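Local coordinates for austinoid biosynthesis clusters protein H (Emericella nidulans FGSC A4, PDB 5X9K) that takes part in the biosynthesis of the fungal meroterpenoids austinol and dehydroaustinol as a homodimeric member of the trt14 isomerase family, at residues D85-F90 and G122-E127. Numbering follows the deposited sequence.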
loop_
_atom_site.group_PDB
_atom_site.type_symbol
_atom_site.label_atom_id
_atom_site.label_comp_id
_atom_site.label_asym_id
_atom_site.label_seq_id
_atom_site.Cartn_x
_atom_site.Cartn_y
_atom_site.Cartn_z
ATOM N N ASP A 85 -6.769 -7.648 -22.605
ATOM C CA ASP A 85 -6.518 -7.140 -23.947
ATOM C C ASP A 85 -5.060 -6.751 -24.162
ATOM O O ASP A 85 -4.572 -6.807 -25.295
ATOM C CB ASP A 85 -7.429 -5.943 -24.236
ATOM C CG ASP A 85 -8.895 -6.331 -24.329
ATOM O OD1 ASP A 85 -9.182 -7.475 -24.751
ATOM O OD2 ASP A 85 -9.758 -5.498 -23.979
ATOM N N PHE A 86 -4.350 -6.361 -23.109
ATOM C CA PHE A 86 -3.043 -5.738 -23.263
ATOM C C PHE A 86 -1.877 -6.612 -22.820
ATOM O O PHE A 86 -0.727 -6.191 -22.965
ATOM C CB PHE A 86 -3.004 -4.411 -22.495
ATOM C CG PHE A 86 -4.040 -3.407 -22.952
ATOM C CD1 PHE A 86 -4.462 -3.371 -24.269
ATOM C CD2 PHE A 86 -4.585 -2.499 -22.058
ATOM C CE1 PHE A 86 -5.409 -2.449 -24.685
ATOM C CE2 PHE A 86 -5.534 -1.571 -22.470
ATOM C CZ PHE A 86 -5.942 -1.548 -23.779
ATOM N N PHE A 87 -2.123 -7.810 -22.298
ATOM C CA PHE A 87 -1.053 -8.655 -21.785
ATOM C C PHE A 87 -1.010 -9.997 -22.510
ATOM O O PHE A 87 -2.048 -10.640 -22.699
ATOM C CB PHE A 87 -1.209 -8.879 -20.277
ATOM C CG PHE A 87 -0.758 -7.705 -19.453
ATOM C CD1 PHE A 87 0.563 -7.603 -19.048
ATOM C CD2 PHE A 87 -1.637 -6.693 -19.122
ATOM C CE1 PHE A 87 0.996 -6.527 -18.303
ATOM C CE2 PHE A 87 -1.204 -5.599 -18.376
ATOM C CZ PHE A 87 0.106 -5.521 -17.972
ATOM N N TYR A 88 0.197 -10.415 -22.904
ATOM C CA TYR A 88 0.401 -11.798 -23.346
ATOM C C TYR A 88 0.406 -12.750 -22.157
ATOM O O TYR A 88 -0.119 -13.862 -22.238
ATOM C CB TYR A 88 1.717 -11.931 -24.109
ATOM C CG TYR A 88 1.850 -11.006 -25.294
ATOM C CD1 TYR A 88 1.212 -11.288 -26.491
ATOM C CD2 TYR A 88 2.625 -9.859 -25.216
ATOM C CE1 TYR A 88 1.330 -10.443 -27.579
ATOM C CE2 TYR A 88 2.752 -9.005 -26.300
ATOM C CZ TYR A 88 2.102 -9.303 -27.477
ATOM O OH TYR A 88 2.222 -8.465 -28.560
ATOM N N ASN A 89 1.024 -12.341 -21.057
ATOM C CA ASN A 89 0.967 -13.100 -19.817
ATOM C C ASN A 89 1.095 -12.119 -18.667
ATOM O O ASN A 89 1.589 -11.000 -18.831
ATOM C CB ASN A 89 2.060 -14.169 -19.746
ATOM C CG ASN A 89 3.447 -13.582 -19.868
ATOM O OD1 ASN A 89 3.981 -13.017 -18.911
ATOM N ND2 ASN A 89 4.036 -13.694 -21.058
ATOM N N PHE A 90 0.647 -12.548 -17.491
ATOM C CA PHE A 90 0.677 -11.678 -16.327
ATOM C C PHE A 90 0.472 -12.538 -15.096
ATOM O O PHE A 90 -0.250 -13.531 -15.148
ATOM C CB PHE A 90 -0.403 -10.594 -16.415
ATOM C CG PHE A 90 -0.412 -9.647 -15.249
ATOM C CD1 PHE A 90 0.497 -8.598 -15.185
ATOM C CD2 PHE A 90 -1.334 -9.804 -14.220
ATOM C CE1 PHE A 90 0.495 -7.722 -14.109
ATOM C CE2 PHE A 90 -1.352 -8.922 -13.146
ATOM C CZ PHE A 90 -0.442 -7.877 -13.094
ATOM N N GLY A 122 5.617 -3.968 -23.981
ATOM C CA GLY A 122 6.824 -4.450 -23.358
ATOM C C GLY A 122 6.613 -4.920 -21.934
ATOM O O GLY A 122 5.494 -5.163 -21.483
ATOM N N ARG A 123 7.731 -5.041 -21.220
ATOM C CA ARG A 123 7.724 -5.604 -19.876
ATOM C C ARG A 123 7.027 -4.666 -18.892
ATOM O O ARG A 123 7.247 -3.450 -18.900
ATOM C CB ARG A 123 9.163 -5.862 -19.428
ATOM C CG ARG A 123 9.306 -6.671 -18.176
ATOM C CD ARG A 123 8.922 -8.117 -18.429
ATOM N NE ARG A 123 9.039 -8.878 -17.196
ATOM C CZ ARG A 123 8.465 -10.052 -16.979
ATOM N NH1 ARG A 123 7.705 -10.614 -17.912
ATOM N NH2 ARG A 123 8.638 -10.646 -15.810
ATOM N N PHE A 124 6.175 -5.238 -18.043
ATOM C CA PHE A 124 5.540 -4.510 -16.948
ATOM C C PHE A 124 5.882 -5.226 -15.656
ATOM O O PHE A 124 5.658 -6.435 -15.538
ATOM C CB PHE A 124 4.024 -4.430 -17.132
ATOM C CG PHE A 124 3.321 -3.619 -16.071
ATOM C CD1 PHE A 124 3.714 -2.316 -15.800
ATOM C CD2 PHE A 124 2.246 -4.155 -15.371
ATOM C CE1 PHE A 124 3.052 -1.573 -14.841
ATOM C CE2 PHE A 124 1.582 -3.430 -14.413
ATOM C CZ PHE A 124 1.977 -2.136 -14.138
ATOM N N GLU A 125 6.461 -4.494 -14.708
ATOM C CA GLU A 125 6.739 -5.022 -13.382
ATOM C C GLU A 125 6.377 -3.949 -12.370
ATOM O O GLU A 125 6.959 -2.861 -12.368
ATOM C CB GLU A 125 8.204 -5.442 -13.236
ATOM C CG GLU A 125 8.650 -6.425 -14.320
ATOM C CD GLU A 125 9.987 -7.073 -14.010
ATOM O OE1 GLU A 125 10.619 -6.697 -12.997
ATOM O OE2 GLU A 125 10.403 -7.956 -14.785
ATOM N N THR A 126 5.414 -4.255 -11.509
ATOM C CA THR A 126 4.916 -3.298 -10.544
ATOM C C THR A 126 4.734 -4.030 -9.222
ATOM O O THR A 126 5.024 -5.226 -9.111
ATOM C CB THR A 126 3.624 -2.656 -11.056
ATOM O OG1 THR A 126 3.340 -1.467 -10.307
ATOM C CG2 THR A 126 2.443 -3.655 -10.989
ATOM N N GLU A 127 4.296 -3.302 -8.202
ATOM C CA GLU A 127 3.980 -3.920 -6.922
ATOM C C GLU A 127 2.828 -3.185 -6.256
ATOM O O GLU A 127 2.448 -2.086 -6.656
ATOM C CB GLU A 127 5.190 -3.952 -5.996
ATOM C CG GLU A 127 5.846 -2.611 -5.830
ATOM C CD GLU A 127 7.161 -2.705 -5.100
ATOM O OE1 GLU A 127 7.170 -3.186 -3.943
ATOM O OE2 GLU A 127 8.186 -2.287 -5.691
#
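F124 reaches from strand 122-134 to the rings of F87 and F90, across the intervening strand 108-119. F124 CB points toward segment 85-90 and touches the F87 ring, 3.9 Å from F87 CE1. With CG anti to the backbone N (chi1 -177°), the F124 ring extends onward: F124 CG lies 4.2 Å from F87 CZ, and F124 CD2 makes the closest approach, 3.6 Å from the same atom. That CD2 sits at the edge of the F87 ring, near its plane, while the two rings are oblique, their planes at 53° and centroids 6.0 Å apart. F90 CE1 lies 4.2 Å from F124 CD2, at the edge of the F124 ring and near its plane. Within its own segment, F90 lays CD1 over one face of the F87 ring near its rim, 3.8 Å above the plane. Phenylalanine suits all three buried places: large flat apolar rings meet above strand 108-119 and put nothing polar inside. W156 of helix 150-167 meets both F87 and F124. R123 and E125 turn their CB bonds away from segment 85-90, on the exposed side where charge suits, and pair, R123 NE to E125 OE2 at 2.9 Å, nearly straight and in the guanidinium plane. Between F87 and F90 the strand carries a classic beta bulge, Y88 and N89 together opposite D118. Next-but-one strands thus meet through large aromatic side chains on the helix-covered face of a curved, mixed beta-sheet.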